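Local coordinates for exopolygalacturonate lyase (Vibrio vulnificus, PDB 5A29), which probably cleaves polygalacturonate (pectate) by metal-assisted beta-elimination, acting from the chain end, as a family 2 polysaccharide lyase, at residues N157-Y162 with G237-Y242; N331-V336 with E414-P419; N339-L344 with A540-G545. One frame throughout, in Å; residues are numbered along the deposited sequence.

Contact 1 (N157-Y162 with G237-Y242); sequences NHYPYY and GSDLIY. With EDO (1,2-ethanediol), chain H.
Asp-239 grips the loop at 157-162 through two consecutive backbone amides. Its OD2 accepts a hydrogen bond from His-158 N at 2.9 Å, met on the syn side but 20° out of the carboxylate plane. Its OD1 takes Tyr-159 N at 2.7 Å through its syn lone pair. The two bonds fix the rotation of the carboxylate and hold the turn of the loop against the helix. This is the tight part of the contact. Beside it the Tyr-159 hydroxyl donates to Ser-238 OG at 2.7 Å, with OG near the plane of the ring. Ser-238 OG lies anti to its backbone N (chi1 -176°), which turns it to this hydroxyl; OG also bonds to Asn-339 on helix 331-349. On the same side a water accepts from Asp-239 N and donates to Asn-157 OD1. One face of the Tyr-159 ring is covered by the carbonyl carbon of Asn-157. The contact lies within the alpha/alpha toroid known for family 2 lyases. It pins the loop leading into helix 162-168 onto helix 234-250. His-158 is close in sequence and space to Glu-154, a manganese ligand.

The other end has no direct hydrogen bond between the segments. It is bridged by water, yet still buried. The rings of Tyr-162 and Tyr-242 meet obliquely, centroids 5.4 Å apart and planes at 46°, and Tyr-162 CD2 comes within 3.4 Å of Tyr-242 CE2. One water accepts a hydrogen bond from Tyr-162 OH and donates to both Asp-239 O and Asp-239 OD1, so OD1 is held twice. Another water lies 2.6 Å from Tyr-242 OH and donates to Pro-160 O.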
loop_
_atom_site.group_PDB
_atom_site.type_symbol
_atom_site.label_atom_id
_atom_site.label_comp_id
_atom_site.label_asym_id
_atom_site.label_seq_id
_atom_site.Cartn_x
_atom_site.Cartn_y
_atom_site.Cartn_z
ATOM N N ASN A 157 -3.520 -2.930 3.003
ATOM C CA ASN A 157 -2.486 -1.897 2.753
ATOM C C ASN A 157 -3.135 -0.651 2.101
ATOM O O ASN A 157 -2.614 -0.118 1.094
ATOM C CB ASN A 157 -1.336 -2.408 1.870
ATOM C CG ASN A 157 -0.435 -3.384 2.591
ATOM O OD1 ASN A 157 -0.549 -3.550 3.830
ATOM N ND2 ASN A 157 0.425 -4.070 1.841
ATOM N N HIS A 158 -4.273 -0.205 2.659
ATOM C CA HIS A 158 -4.961 1.005 2.134
ATOM C C HIS A 158 -4.363 2.287 2.667
ATOM O O HIS A 158 -4.259 3.276 1.918
ATOM C CB HIS A 158 -6.415 1.005 2.481
ATOM C CG HIS A 158 -7.278 0.266 1.491
ATOM N ND1 HIS A 158 -7.301 -1.117 1.401
ATOM C CD2 HIS A 158 -8.209 0.716 0.603
ATOM C CE1 HIS A 158 -8.171 -1.489 0.471
ATOM N NE2 HIS A 158 -8.761 -0.400 -0.006
ATOM N N TYR A 159 -3.910 2.263 3.931
ATOM C CA TYR A 159 -3.270 3.441 4.571
ATOM C C TYR A 159 -3.998 4.769 4.323
ATOM O O TYR A 159 -3.463 5.678 3.612
ATOM C CB TYR A 159 -1.831 3.565 4.150
ATOM C CG TYR A 159 -0.983 2.302 4.230
ATOM C CD1 TYR A 159 -1.025 1.465 5.356
ATOM C CD2 TYR A 159 -0.074 1.981 3.202
ATOM C CE1 TYR A 159 -0.221 0.312 5.408
ATOM C CE2 TYR A 159 0.758 0.870 3.279
ATOM C CZ TYR A 159 0.663 0.040 4.399
ATOM O OH TYR A 159 1.485 -1.073 4.531
ATOM N N PRO A 160 -5.212 4.891 4.879
ATOM C CA PRO A 160 -6.025 6.126 4.745
ATOM C C PRO A 160 -5.329 7.377 5.221
ATOM O O PRO A 160 -4.376 7.341 6.029
ATOM C CB PRO A 160 -7.256 5.849 5.646
ATOM C CG PRO A 160 -7.283 4.331 5.834
ATOM C CD PRO A 160 -5.852 3.889 5.782
ATOM N N TYR A 161 -5.875 8.515 4.802
ATOM C CA TYR A 161 -5.227 9.789 5.086
ATOM C C TYR A 161 -5.707 10.266 6.470
ATOM O O TYR A 161 -6.312 11.337 6.623
ATOM C CB TYR A 161 -5.629 10.764 3.944
ATOM C CG TYR A 161 -4.915 12.132 3.869
ATOM C CD1 TYR A 161 -3.771 12.430 4.589
ATOM C CD2 TYR A 161 -5.437 13.107 2.990
ATOM C CE1 TYR A 161 -3.151 13.665 4.462
ATOM C CE2 TYR A 161 -4.844 14.340 2.870
ATOM C CZ TYR A 161 -3.751 14.617 3.591
ATOM O OH TYR A 161 -3.208 15.870 3.459
ATOM N N TYR A 162 -5.353 9.503 7.514
ATOM C CA TYR A 162 -5.869 9.822 8.861
ATOM C C TYR A 162 -5.740 11.245 9.376
ATOM O O TYR A 162 -6.693 11.714 9.962
ATOM C CB TYR A 162 -5.311 8.832 9.947
ATOM C CG TYR A 162 -5.764 7.377 9.733
ATOM C CD1 TYR A 162 -7.099 7.002 9.784
ATOM C CD2 TYR A 162 -4.825 6.369 9.466
ATOM C CE1 TYR A 162 -7.517 5.680 9.590
ATOM C CE2 TYR A 162 -5.243 5.054 9.298
ATOM C CZ TYR A 162 -6.548 4.691 9.384
ATOM O OH TYR A 162 -6.869 3.360 9.128
ATOM N N GLY A 237 -1.672 -6.692 9.040
ATOM C CA GLY A 237 -1.171 -6.148 10.295
ATOM C C GLY A 237 -0.757 -4.675 10.067
ATOM O O GLY A 237 -0.930 -3.838 10.951
ATOM N N SER A 238 -0.229 -4.352 8.867
ATOM C CA SER A 238 0.418 -3.057 8.650
ATOM C C SER A 238 -0.659 -1.934 8.794
ATOM O O SER A 238 -0.396 -0.911 9.426
ATOM C CB SER A 238 1.115 -3.024 7.213
ATOM O OG SER A 238 1.825 -1.760 7.101
ATOM N N ASP A 239 -1.862 -2.080 8.226
ATOM C CA ASP A 239 -2.895 -0.989 8.353
ATOM C C ASP A 239 -3.312 -0.864 9.824
ATOM O O ASP A 239 -3.633 0.214 10.299
ATOM C CB ASP A 239 -4.171 -1.380 7.605
ATOM C CG ASP A 239 -4.326 -0.666 6.229
ATOM O OD1 ASP A 239 -4.128 0.579 6.089
ATOM O OD2 ASP A 239 -4.739 -1.364 5.316
ATOM N N LEU A 240 -3.456 -1.996 10.521
ATOM C CA LEU A 240 -3.804 -1.894 11.963
ATOM C C LEU A 240 -2.793 -1.164 12.810
ATOM O O LEU A 240 -3.182 -0.330 13.631
ATOM C CB LEU A 240 -4.084 -3.308 12.559
ATOM C CG LEU A 240 -5.422 -3.872 12.011
ATOM C CD1 LEU A 240 -5.471 -5.390 12.272
ATOM C CD2 LEU A 240 -6.676 -3.187 12.590
ATOM N N ILE A 241 -1.527 -1.438 12.569
ATOM C CA ILE A 241 -0.397 -0.814 13.293
ATOM C C ILE A 241 -0.435 0.696 12.967
ATOM O O ILE A 241 -0.393 1.513 13.881
ATOM C CB ILE A 241 0.952 -1.398 12.820
ATOM C CG1 ILE A 241 1.150 -2.855 13.365
ATOM C CG2 ILE A 241 2.113 -0.597 13.319
ATOM C CD1 ILE A 241 2.104 -3.662 12.541
ATOM N N TYR A 242 -0.555 1.019 11.677
ATOM C CA TYR A 242 -0.590 2.418 11.238
ATOM C C TYR A 242 -1.750 3.161 11.952
ATOM O O TYR A 242 -1.555 4.277 12.460
ATOM C CB TYR A 242 -0.695 2.503 9.669
ATOM C CG TYR A 242 -0.774 3.963 9.162
ATOM C CD1 TYR A 242 0.206 4.915 9.507
ATOM C CD2 TYR A 242 -1.793 4.338 8.283
ATOM C CE1 TYR A 242 0.107 6.233 9.034
ATOM C CE2 TYR A 242 -1.894 5.651 7.822
ATOM C CZ TYR A 242 -0.938 6.571 8.183
ATOM O OH TYR A 242 -1.106 7.905 7.778
HETATM C C1 EDO H . -2.200 5.474 1.179
HETATM O O1 EDO H . -0.988 6.221 0.812
HETATM C C2 EDO H . -3.613 6.032 0.878
HETATM O O2 EDO H . -4.445 5.280 -0.050
HETATM O O HOH W 1 -2.248 -3.995 6.115
HETATM O O HOH W 2 -1.910 9.492 5.849
HETATM O O HOH W 3 -4.641 1.906 8.396
#

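Contact 2 (N331-V336 with E414-P419). With SRT (S,R meso-tartaric acid), chain R; SRT (S,R meso-tartaric acid), chain D.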
loop_
_atom_site.group_PDB
_atom_site.type_symbol
_atom_site.label_atom_id
_atom_site.label_comp_id
_atom_site.label_asym_id
_atom_site.label_seq_id
_atom_site.Cartn_x
_atom_site.Cartn_y
_atom_site.Cartn_z
ATOM N N ASN A 331 5.330 -11.366 -1.395
ATOM C CA ASN A 331 5.467 -11.186 0.056
ATOM C C ASN A 331 6.565 -10.166 0.379
ATOM O O ASN A 331 6.387 -9.411 1.307
ATOM C CB ASN A 331 5.791 -12.508 0.779
ATOM C CG ASN A 331 4.548 -13.419 0.908
ATOM O OD1 ASN A 331 3.468 -13.113 0.403
ATOM N ND2 ASN A 331 4.727 -14.600 1.546
ATOM N N ASP A 332 7.661 -10.175 -0.376
ATOM C CA ASP A 332 8.796 -9.275 -0.102
ATOM C C ASP A 332 8.312 -7.835 -0.332
ATOM O O ASP A 332 8.638 -6.985 0.429
ATOM C CB ASP A 332 9.971 -9.521 -1.025
ATOM C CG ASP A 332 9.561 -9.557 -2.533
ATOM O OD1 ASP A 332 8.479 -10.085 -2.885
ATOM O OD2 ASP A 332 10.299 -9.018 -3.374
ATOM N N LYS A 333 7.524 -7.591 -1.376
ATOM C CA LYS A 333 7.013 -6.246 -1.565
ATOM C C LYS A 333 6.223 -5.720 -0.343
ATOM O O LYS A 333 6.376 -4.558 0.035
ATOM C CB LYS A 333 6.124 -6.189 -2.799
ATOM C CG LYS A 333 5.661 -4.777 -3.085
ATOM C CD LYS A 333 4.823 -4.707 -4.360
ATOM C CE LYS A 333 4.464 -3.258 -4.671
ATOM N NZ LYS A 333 3.286 -3.321 -5.567
ATOM N N SER A 334 5.319 -6.511 0.232
ATOM C CA SER A 334 4.570 -6.010 1.396
ATOM C C SER A 334 5.512 -5.728 2.584
ATOM O O SER A 334 5.157 -4.916 3.414
ATOM C CB SER A 334 3.536 -7.035 1.907
ATOM O OG SER A 334 2.597 -7.297 0.829
ATOM N N ILE A 335 6.647 -6.414 2.650
ATOM C CA ILE A 335 7.585 -6.245 3.775
ATOM C C ILE A 335 8.546 -5.076 3.500
ATOM O O ILE A 335 8.644 -4.166 4.346
ATOM C CB ILE A 335 8.403 -7.519 3.985
ATOM C CG1 ILE A 335 7.477 -8.651 4.454
ATOM C CG2 ILE A 335 9.552 -7.269 4.982
ATOM C CD1 ILE A 335 8.224 -10.005 4.337
ATOM N N VAL A 336 9.273 -5.128 2.372
ATOM C CA VAL A 336 10.384 -4.165 2.139
ATOM C C VAL A 336 9.939 -2.874 1.440
ATOM O O VAL A 336 10.759 -1.964 1.264
ATOM C CB VAL A 336 11.616 -4.770 1.401
ATOM C CG1 VAL A 336 12.117 -6.016 2.202
ATOM C CG2 VAL A 336 11.355 -5.053 -0.089
ATOM N N GLU A 414 11.148 2.408 -9.405
ATOM C CA GLU A 414 12.030 2.477 -8.205
ATOM C C GLU A 414 11.273 2.335 -6.882
ATOM O O GLU A 414 11.587 3.006 -5.849
ATOM C CB GLU A 414 12.749 3.890 -8.260
ATOM C CG GLU A 414 13.611 3.976 -9.518
ATOM C CD GLU A 414 12.895 4.801 -10.623
ATOM O OE1 GLU A 414 11.656 4.640 -10.819
ATOM O OE2 GLU A 414 13.558 5.602 -11.267
ATOM N N GLU A 415 10.227 1.502 -6.819
ATOM C CA GLU A 415 9.520 1.340 -5.572
ATOM C C GLU A 415 10.480 0.952 -4.436
ATOM O O GLU A 415 10.385 1.477 -3.319
ATOM C CB GLU A 415 8.458 0.195 -5.683
ATOM C CG GLU A 415 7.340 0.648 -6.604
ATOM C CD GLU A 415 6.307 -0.438 -6.873
ATOM O OE1 GLU A 415 6.659 -1.633 -6.835
ATOM O OE2 GLU A 415 5.142 -0.062 -7.046
ATOM N N TYR A 416 11.321 -0.031 -4.669
ATOM C CA TYR A 416 12.085 -0.635 -3.528
ATOM C C TYR A 416 13.216 0.325 -3.084
ATOM O O TYR A 416 13.718 0.249 -1.948
ATOM C CB TYR A 416 12.791 -1.941 -3.940
ATOM C CG TYR A 416 11.818 -3.112 -3.969
ATOM C CD1 TYR A 416 10.422 -2.904 -3.982
ATOM C CD2 TYR A 416 12.294 -4.413 -4.017
ATOM C CE1 TYR A 416 9.538 -3.982 -4.059
ATOM C CE2 TYR A 416 11.412 -5.495 -4.093
ATOM C CZ TYR A 416 10.057 -5.280 -4.120
ATOM O OH TYR A 416 9.223 -6.392 -4.228
ATOM N N LEU A 417 13.626 1.169 -3.997
ATOM C CA LEU A 417 14.588 2.244 -3.694
ATOM C C LEU A 417 14.124 3.225 -2.630
ATOM O O LEU A 417 14.941 3.709 -1.778
ATOM C CB LEU A 417 14.978 2.974 -5.000
ATOM C CG LEU A 417 15.912 4.205 -4.803
ATOM C CD1 LEU A 417 17.311 3.774 -4.370
ATOM C CD2 LEU A 417 16.047 4.927 -6.158
ATOM N N LEU A 418 12.842 3.623 -2.695
ATOM C CA LEU A 418 12.381 4.682 -1.802
ATOM C C LEU A 418 12.588 4.430 -0.282
ATOM O O LEU A 418 13.004 5.346 0.437
ATOM C CB LEU A 418 10.923 5.037 -2.119
ATOM C CG LEU A 418 10.356 6.290 -1.361
ATOM C CD1 LEU A 418 11.132 7.529 -1.833
ATOM C CD2 LEU A 418 8.909 6.419 -1.791
ATOM N N PRO A 419 12.251 3.224 0.215
ATOM C CA PRO A 419 12.482 2.929 1.637
ATOM C C PRO A 419 13.967 2.966 1.980
ATOM O O PRO A 419 14.299 3.318 3.129
ATOM C CB PRO A 419 11.915 1.498 1.829
ATOM C CG PRO A 419 10.983 1.300 0.688
ATOM C CD PRO A 419 11.532 2.120 -0.467
HETATM O O1 SRT R . -2.792 -8.434 -3.929
HETATM O O11 SRT R . -2.499 -6.438 -3.144
HETATM C C1 SRT R . -2.195 -7.350 -3.938
HETATM C C2 SRT R . -1.034 -7.220 -4.909
HETATM O O2 SRT R . -1.347 -6.708 -6.188
HETATM C C3 SRT R . 0.137 -6.518 -4.228
HETATM O O3 SRT R . 0.542 -7.511 -3.268
HETATM C C4 SRT R . 1.178 -6.122 -5.253
HETATM O O4 SRT R . 1.087 -4.934 -5.627
HETATM O O41 SRT R . 2.003 -6.954 -5.761
HETATM O O1 SRT D . 6.800 -7.684 8.017
HETATM O O11 SRT D . 8.540 -8.533 9.008
HETATM C C1 SRT D . 7.857 -7.555 8.675
HETATM C C2 SRT D . 8.140 -6.139 9.138
HETATM O O2 SRT D . 7.920 -6.258 10.500
HETATM C C3 SRT D . 9.508 -5.439 8.958
HETATM O O3 SRT D . 10.526 -6.287 8.484
HETATM C C4 SRT D . 9.543 -4.206 8.072
HETATM O O4 SRT D . 10.296 -3.312 8.547
HETATM O O41 SRT D . 8.849 -4.113 6.995
HETATM O O HOH W 4 13.390 -1.692 0.004
#
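Val-336 and Tyr-416 bring the backbones nearest, CA to CA 6.9 Å, where the first turns of helix 331-349, with a wider pi-type turn at 334-336, meet the residues leading into helix 417-426. The Tyr-416 side chain carries most of the contact. Val-336 CG2 sits over the centre of one ring face, 4.1 Å from the centroid and 12° off the ring normal, a CH-pi contact. The valine torsion (chi1 -56°) places CG2 between the backbone N and the carbonyl carbon, and this branch does the touching. The Tyr-416 hydroxyl reaches back to the preceding turn. Its OH lies 3.0 Å from Asp-332 OD2, where it may donate. The carboxylate is nearly perpendicular to the ring, planes 85° apart. Lys-333 CG lies at the ring edge, and Lys-333 CB is 3.4 Å from Tyr-416 OH. From there the lysine chain runs fully extended into a tartrate pocket. Its NZ gives a hydrogen bond of 2.7 Å to O4 of a first bound meso-tartrate, which also bonds to Lys-156. Lys-333 NZ also forms a long salt bridge of 4.0 Å with Glu-415 OE1. A second meso-tartrate lies against Ile-335. On the backbone side one water donates to both Val-336 O and Tyr-416 O. Close by, Pro-419 CG packs against Val-336 O. The contact is thus packing of one helix on the start of another. Helix 353-370 covers Asp-332 and Val-336 with Phe-366, and Tyr-367 touches both Val-336 and Tyr-416. Helix 467-480 brings Met-468 to Glu-415. These two helices flank the contact, while its Lys-333 end borders the pocket of the first tartrate.

Contact 3 (N339-L344 with A540-G545). With SRT (S,R meso-tartaric acid), chain D.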
loop_
_atom_site.group_PDB
_atom_site.type_symbol
_atom_site.label_atom_id
_atom_site.label_comp_id
_atom_site.label_asym_id
_atom_site.label_seq_id
_atom_site.Cartn_x
_atom_site.Cartn_y
_atom_site.Cartn_z
ATOM N N ASN A 339 5.246 -2.051 4.051
ATOM C CA ASN A 339 5.316 -1.889 5.531
ATOM C C ASN A 339 6.592 -1.126 5.940
ATOM O O ASN A 339 6.596 -0.418 6.966
ATOM C CB ASN A 339 5.233 -3.210 6.243
ATOM C CG ASN A 339 5.171 -3.021 7.779
ATOM O OD1 ASN A 339 4.205 -2.433 8.308
ATOM N ND2 ASN A 339 6.232 -3.451 8.448
ATOM N N ALA A 340 7.647 -1.261 5.142
ATOM C CA ALA A 340 8.846 -0.483 5.423
ATOM C C ALA A 340 8.544 1.027 5.383
ATOM O O ALA A 340 9.025 1.764 6.237
ATOM C CB ALA A 340 9.972 -0.833 4.423
ATOM N N LEU A 341 7.785 1.497 4.396
ATOM C CA LEU A 341 7.426 2.914 4.338
ATOM C C LEU A 341 6.608 3.335 5.535
ATOM O O LEU A 341 6.833 4.434 6.071
ATOM C CB LEU A 341 6.668 3.273 3.030
ATOM C CG LEU A 341 7.593 3.208 1.812
ATOM C CD1 LEU A 341 6.611 3.512 0.626
ATOM C CD2 LEU A 341 8.780 4.219 1.765
ATOM N N ILE A 342 5.663 2.497 5.952
ATOM C CA ILE A 342 4.876 2.838 7.127
ATOM C C ILE A 342 5.814 2.964 8.372
ATOM O O ILE A 342 5.699 3.910 9.180
ATOM C CB ILE A 342 3.808 1.748 7.360
ATOM C CG1 ILE A 342 2.743 1.888 6.259
ATOM C CG2 ILE A 342 3.151 1.869 8.753
ATOM C CD1 ILE A 342 2.019 3.228 6.225
ATOM N N GLU A 343 6.707 1.997 8.576
ATOM C CA GLU A 343 7.495 1.983 9.827
ATOM C C GLU A 343 8.469 3.134 9.809
ATOM O O GLU A 343 8.742 3.761 10.858
ATOM C CB GLU A 343 8.241 0.655 10.011
ATOM C CG GLU A 343 7.205 -0.426 10.351
ATOM C CD GLU A 343 7.815 -1.755 10.860
ATOM O OE1 GLU A 343 9.072 -1.889 10.914
ATOM O OE2 GLU A 343 6.991 -2.680 11.168
ATOM N N LEU A 344 9.047 3.424 8.640
ATOM C CA LEU A 344 9.902 4.610 8.546
ATOM C C LEU A 344 9.150 5.895 8.800
ATOM O O LEU A 344 9.724 6.844 9.363
ATOM C CB LEU A 344 10.625 4.703 7.162
ATOM C CG LEU A 344 11.703 3.539 7.025
ATOM C CD1 LEU A 344 12.117 3.350 5.543
ATOM C CD2 LEU A 344 12.951 3.772 7.884
ATOM N N ALA A 540 1.472 16.069 2.179
ATOM C CA ALA A 540 1.193 14.705 2.700
ATOM C C ALA A 540 2.248 13.726 2.164
ATOM O O ALA A 540 2.564 13.710 0.973
ATOM C CB ALA A 540 -0.196 14.262 2.250
ATOM N N PRO A 541 2.816 12.890 3.030
ATOM C CA PRO A 541 3.833 11.986 2.451
ATOM C C PRO A 541 3.177 10.801 1.728
ATOM O O PRO A 541 2.020 10.418 2.025
ATOM C CB PRO A 541 4.580 11.443 3.690
ATOM C CG PRO A 541 3.523 11.529 4.767
ATOM C CD PRO A 541 2.772 12.847 4.500
ATOM N N TYR A 542 3.899 10.293 0.728
ATOM C CA TYR A 542 3.438 9.118 -0.003
ATOM C C TYR A 542 3.768 7.904 0.899
ATOM O O TYR A 542 4.908 7.728 1.215
ATOM C CB TYR A 542 4.281 9.006 -1.274
ATOM C CG TYR A 542 4.018 7.730 -2.021
ATOM C CD1 TYR A 542 2.760 7.473 -2.572
ATOM C CD2 TYR A 542 4.988 6.752 -2.064
ATOM C CE1 TYR A 542 2.497 6.248 -3.199
ATOM C CE2 TYR A 542 4.733 5.532 -2.691
ATOM C CZ TYR A 542 3.517 5.326 -3.290
ATOM O OH TYR A 542 3.292 4.082 -3.853
ATOM N N LEU A 543 2.766 7.070 1.161
ATOM C CA LEU A 543 2.892 5.924 2.054
ATOM C C LEU A 543 2.632 4.584 1.370
ATOM O O LEU A 543 2.714 3.549 2.060
ATOM C CB LEU A 543 1.960 6.086 3.261
ATOM C CG LEU A 543 2.322 7.337 4.113
ATOM C CD1 LEU A 543 1.230 7.407 5.179
ATOM C CD2 LEU A 543 3.709 7.237 4.717
ATOM N N SER A 544 2.295 4.623 0.058
ATOM C CA SER A 544 2.094 3.429 -0.793
ATOM C C SER A 544 0.739 2.803 -0.620
ATOM O O SER A 544 0.548 1.659 -0.996
ATOM C CB SER A 544 3.211 2.347 -0.621
ATOM O OG SER A 544 3.018 1.588 0.562
ATOM N N GLY A 545 -0.217 3.523 -0.054
ATOM C CA GLY A 545 -1.553 2.950 0.042
ATOM C C GLY A 545 -2.279 2.857 -1.296
ATOM O O GLY A 545 -2.134 3.720 -2.116
HETATM O O1 SRT D . 6.800 -7.684 8.017
HETATM O O11 SRT D . 8.540 -8.533 9.008
HETATM C C1 SRT D . 7.857 -7.555 8.675
HETATM C C2 SRT D . 8.140 -6.139 9.138
HETATM O O2 SRT D . 7.920 -6.258 10.500
HETATM C C3 SRT D . 9.508 -5.439 8.958
HETATM O O3 SRT D . 10.526 -6.287 8.484
HETATM C C4 SRT D . 9.543 -4.206 8.072
HETATM O O4 SRT D . 10.296 -3.312 8.547
HETATM O O41 SRT D . 8.849 -4.113 6.995
#
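Leu-341 and Ile-342 make the apolar contact with the loop at 540-545. Leu-341 CD1 rests on Ser-544 CB at 3.8 Å. Leu-341 CB faces the backbone oxygen of Leu-543. Ile-342 CD1 meets Leu-543 CB at 4.1 Å, and these two side chains cross at about a right angle. The contact is buried, and it rests on methyls and methylenes rather than on polar bonds between the two segments.

Aromatic contacts centre on Tyr-542. Leu-341 CD1 comes obliquely to its ring, 4.3 Å from Tyr-542 CE2. The backbone N of Ser-544 lies over the centre of the same ring, 3.5 Å above its plane. The ring also stacks on Phe-471.

Polar bonds hold each side separately. In the loop, Ser-544 OG bonds to Asn-338. On the helix, the CB of Asn-339 points away from the loop. Its CG is anti to the backbone N (chi1 -175°), which carries the amide toward Glu-343, one turn on. Asn-339 ND2 donates to Glu-343 OE2 at 2.9 Å. The acceptor is met from above the carboxylate plane, 74° out of it. Lys-271 forms a salt bridge with the same oxygen.

Ligand contacts use the same two residues. Asn-339 ND2 donates to O41 of the second meso-tartrate, the one that also touches Ile-335, at 3.1 Å (N-H...O angle 157°). Glu-343 OE1 lies 3.0 Å from O4 of this tartrate. Helix 331-349 thus has one face that packs on the loop and another that lines a tartrate pocket.

From the N terminus, contact 1 comes first. It closes the chain between the loop at 157-162 and helix 234-250, and it is complete before helix 331-349 begins. That helix then opens contacts 2 and 3 with successive turns. Contact 2 closes at 414-419, at the start of helix 417-426. Contact 3 closes only at 540-545, near the C terminus, so the two cross. Both also touch the second tartrate, contact 2 through Ile-335 and contact 3 through Asn-339 and Glu-343. Contact 1 touches contact 3 where Tyr-159 packs on Ile-342 and Tyr-242 on Leu-543. Together the three tie the early loop, the central helices and the C-terminal loop around helix 331-349.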